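Local coordinates for N-acetylmuramoyl-L-alanine amidase (Mycolicibacterium smegmatis, PDB 7AGM), which probably cleaves the amide bond between N-acetylmuramic acid and L-alanine in mycobacterial peptidoglycan, as a zinc-dependent amidase, at residues A[105-110]-A[178-183]. Sequence-based numbering, arbitrary orientation.
Sequences SIHADG and SVLVEC. With ZN (zinc ion), chain C.
Two waters donate to OE2 of Glu182. One, at 2.6 Å from OE2, also donates to Ala108 O and binds the zinc; the other bridges the carboxylates of Glu182 and Asp109 through OE2 and OD1, while Asp109 OD2 is hydrogen-bonded to Tyr156 OH. The glutamate chain turns about its CB-CG bond (chi2 -78°), which brings its carboxylate up beside His107, with OE1 3.3 Å from His107 CB. His107 reaches the metal through ND1, at 2.0 Å, and His17 and Glu52 complete the protein ligands. Leu180 crosses the imidazole at about a right angle, its CG and both methyls close to CD2. At the ring's edge, in plane, Ser105 OG lies 3.1 Å from His107 NE2, and the same hydroxyl is hydrogen-bonded to Asp14. Beneath these groups strands 102-109 and 178-185 run parallel: Val181 N bonds to Ser105 O at 2.8 Å, Val181 O accepts from His107 N, and His107 O accepts from Cys183 N. On the other face of the sheet, Ile106 CG2 meets Cys183 SG near helix 198-219. Glu182 thus holds a zinc-bound water without touching the metal, a geometry consistent with a general base that activates water, as in related Amidase_3 enzymes.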
ATOM      1  N   SER A 105      -1.140   2.243   1.283  1.00 12.64           N
ATOM      2  CA  SER A 105      -0.789   1.011   1.969  1.00 13.37           C
ATOM      3  C   SER A 105       0.097   0.200   1.037  1.00 12.92           C
ATOM      4  O   SER A 105      -0.182   0.102  -0.160  1.00 13.89           O
ATOM      5  CB  SER A 105      -2.054   0.235   2.332  1.00 14.12           C
ATOM      6  OG  SER A 105      -1.740  -0.981   2.980  1.00 14.77           O
ATOM      7  N   ILE A 106       1.198  -0.324   1.567  1.00 13.07           N
ATOM      8  CA  ILE A 106       2.217  -0.992   0.763  1.00 12.92           C
ATOM      9  C   ILE A 106       2.270  -2.462   1.152  1.00 12.89           C
ATOM     10  O   ILE A 106       2.424  -2.794   2.338  1.00 13.58           O
ATOM     11  CB  ILE A 106       3.584  -0.302   0.904  1.00 14.08           C
ATOM     12  CG1 ILE A 106       3.499   1.130   0.363  1.00 15.04           C
ATOM     13  CG2 ILE A 106       4.643  -1.086   0.156  1.00 15.50           C
ATOM     14  CD1 ILE A 106       4.802   1.916   0.472  1.00 16.50           C
ATOM     15  N   HIS A 107       2.148  -3.341   0.149  1.00 12.78           N
ATOM     16  CA  HIS A 107       2.020  -4.776   0.349  1.00 13.28           C
ATOM     17  C   HIS A 107       2.843  -5.515  -0.690  1.00 13.98           C
ATOM     18  O   HIS A 107       3.347  -4.933  -1.658  1.00 14.63           O
ATOM     19  CB  HIS A 107       0.564  -5.237   0.227  1.00 12.94           C
ATOM     20  CG  HIS A 107      -0.247  -4.939   1.441  1.00 12.46           C
ATOM     21  ND1 HIS A 107      -0.596  -5.909   2.352  1.00 13.62           N
ATOM     22  CD2 HIS A 107      -0.761  -3.775   1.905  1.00 13.72           C
ATOM     23  CE1 HIS A 107      -1.294  -5.356   3.328  1.00 14.31           C
ATOM     24  NE2 HIS A 107      -1.411  -4.062   3.079  1.00 13.69           N
ATOM     25  N   ALA A 108       2.938  -6.828  -0.489  1.00 15.25           N
ATOM     26  CA  ALA A 108       3.428  -7.749  -1.504  1.00 16.18           C
ATOM     27  C   ALA A 108       2.548  -8.988  -1.499  1.00 17.81           C
ATOM     28  O   ALA A 108       2.011  -9.382  -0.459  1.00 19.07           O
ATOM     29  CB  ALA A 108       4.892  -8.149  -1.283  1.00 16.99           C
ATOM     30  N   ASP A 109       2.419  -9.604  -2.666  1.00 18.36           N
ATOM     31  CA  ASP A 109       1.382 -10.581  -2.937  1.00 19.40           C
ATOM     32  C   ASP A 109       1.944 -11.995  -2.979  1.00 19.57           C
ATOM     33  O   ASP A 109       3.156 -12.218  -3.083  1.00 18.30           O
ATOM     34  CB  ASP A 109       0.744 -10.270  -4.294  1.00 21.70           C
ATOM     35  CG  ASP A 109      -0.642 -10.843  -4.437  1.00 32.90           C
ATOM     36  OD1 ASP A 109      -1.265 -11.202  -3.410  1.00 25.80           O
ATOM     37  OD2 ASP A 109      -1.100 -10.931  -5.593  1.00 27.63           O
ATOM     38  N   GLY A 110       1.030 -12.956  -2.894  1.00 21.57           N
ATOM     39  CA  GLY A 110       1.340 -14.342  -3.167  1.00 24.89           C
ATOM     40  C   GLY A 110       0.459 -14.878  -4.276  1.00 28.96           C
ATOM     41  O   GLY A 110      -0.747 -15.057  -4.083  1.00 36.59           O
ATOM     42  N   SER A 178      -7.123   7.108  -1.138  1.00 11.74           N
ATOM     43  CA  SER A 178      -6.422   5.945  -0.598  1.00 12.06           C
ATOM     44  C   SER A 178      -6.284   4.860  -1.654  1.00 11.91           C
ATOM     45  O   SER A 178      -7.253   4.547  -2.358  1.00 12.89           O
ATOM     46  CB  SER A 178      -7.176   5.405   0.622  1.00 13.00           C
ATOM     47  OG  SER A 178      -6.474   4.341   1.242  1.00 14.37           O
ATOM     48  N   VAL A 179      -5.072   4.311  -1.776  1.00 11.37           N
ATOM     49  CA  VAL A 179      -4.809   3.184  -2.664  1.00 12.01           C
ATOM     50  C   VAL A 179      -3.914   2.203  -1.924  1.00 11.96           C
ATOM     51  O   VAL A 179      -3.244   2.553  -0.947  1.00 12.05           O
ATOM     52  CB  VAL A 179      -4.156   3.593  -4.010  1.00 12.55           C
ATOM     53  CG1 VAL A 179      -5.078   4.552  -4.804  1.00 12.96           C
ATOM     54  CG2 VAL A 179      -2.762   4.181  -3.784  1.00 13.17           C
ATOM     55  N   LEU A 180      -3.924   0.955  -2.386  1.00 12.21           N
ATOM     56  CA  LEU A 180      -3.071  -0.092  -1.833  1.00 12.18           C
ATOM     57  C   LEU A 180      -2.224  -0.640  -2.972  1.00 11.74           C
ATOM     58  O   LEU A 180      -2.763  -1.081  -3.991  1.00 13.50           O
ATOM     59  CB  LEU A 180      -3.923  -1.182  -1.173  1.00 12.98           C
ATOM     60  CG  LEU A 180      -3.172  -2.298  -0.428  1.00 13.13           C
ATOM     61  CD1 LEU A 180      -4.097  -2.999   0.555  1.00 14.71           C
ATOM     62  CD2 LEU A 180      -2.539  -3.335  -1.361  1.00 13.72           C
ATOM     63  N   VAL A 181      -0.903  -0.582  -2.819  1.00 12.03           N
ATOM     64  CA  VAL A 181       0.018  -1.029  -3.857  1.00 12.30           C
ATOM     65  C   VAL A 181       0.521  -2.418  -3.478  1.00 12.26           C
ATOM     66  O   VAL A 181       1.212  -2.579  -2.461  1.00 13.29           O
ATOM     67  CB  VAL A 181       1.193  -0.056  -4.041  1.00 13.13           C
ATOM     68  CG1 VAL A 181       2.170  -0.606  -5.090  1.00 14.72           C
ATOM     69  CG2 VAL A 181       0.707   1.340  -4.406  1.00 14.02           C
ATOM     70  N   GLU A 182       0.164  -3.424  -4.278  1.00 12.73           N
ATOM     71  CA  GLU A 182       0.810  -4.734  -4.226  1.00 13.52           C
ATOM     72  C   GLU A 182       2.000  -4.666  -5.182  1.00 13.75           C
ATOM     73  O   GLU A 182       1.822  -4.628  -6.404  1.00 14.82           O
ATOM     74  CB  GLU A 182      -0.166  -5.848  -4.618  1.00 15.58           C
ATOM     75  CG  GLU A 182      -1.257  -6.141  -3.600  1.00 17.55           C
ATOM     76  CD  GLU A 182      -0.784  -6.966  -2.425  1.00 20.78           C
ATOM     77  OE1 GLU A 182       0.420  -7.287  -2.379  1.00 21.34           O
ATOM     78  OE2 GLU A 182      -1.616  -7.299  -1.547  1.00 23.09           O
ATOM     79  N   CYS A 183       3.217  -4.613  -4.623  1.00 13.48           N
ATOM     80  CA  CYS A 183       4.398  -4.302  -5.426  1.00 13.77           C
ATOM     81  C   CYS A 183       4.766  -5.428  -6.379  1.00 14.43           C
ATOM     82  O   CYS A 183       5.299  -5.167  -7.466  1.00 15.34           O
ATOM     83  CB  CYS A 183       5.587  -3.996  -4.515  1.00 14.06           C
ATOM     84  SG  CYS A 183       5.370  -2.477  -3.557  1.00 15.65           S
TER
HETATM   85 ZN    ZN C 301      -0.254  -7.919   2.387  0.86 17.59          ZN
HETATM   86  O   HOH W   1      -0.497  -8.585   0.437  1.00 21.69           O
HETATM   87  O   HOH W   2      -2.893  -9.593  -2.146  1.00 34.67           O
HETATM   88  O   HOH W   3      -0.772  -9.999   2.334  1.00 45.81           O
HETATM   89  O   HOH W   4      -2.451  -8.272   2.511  1.00 25.69           O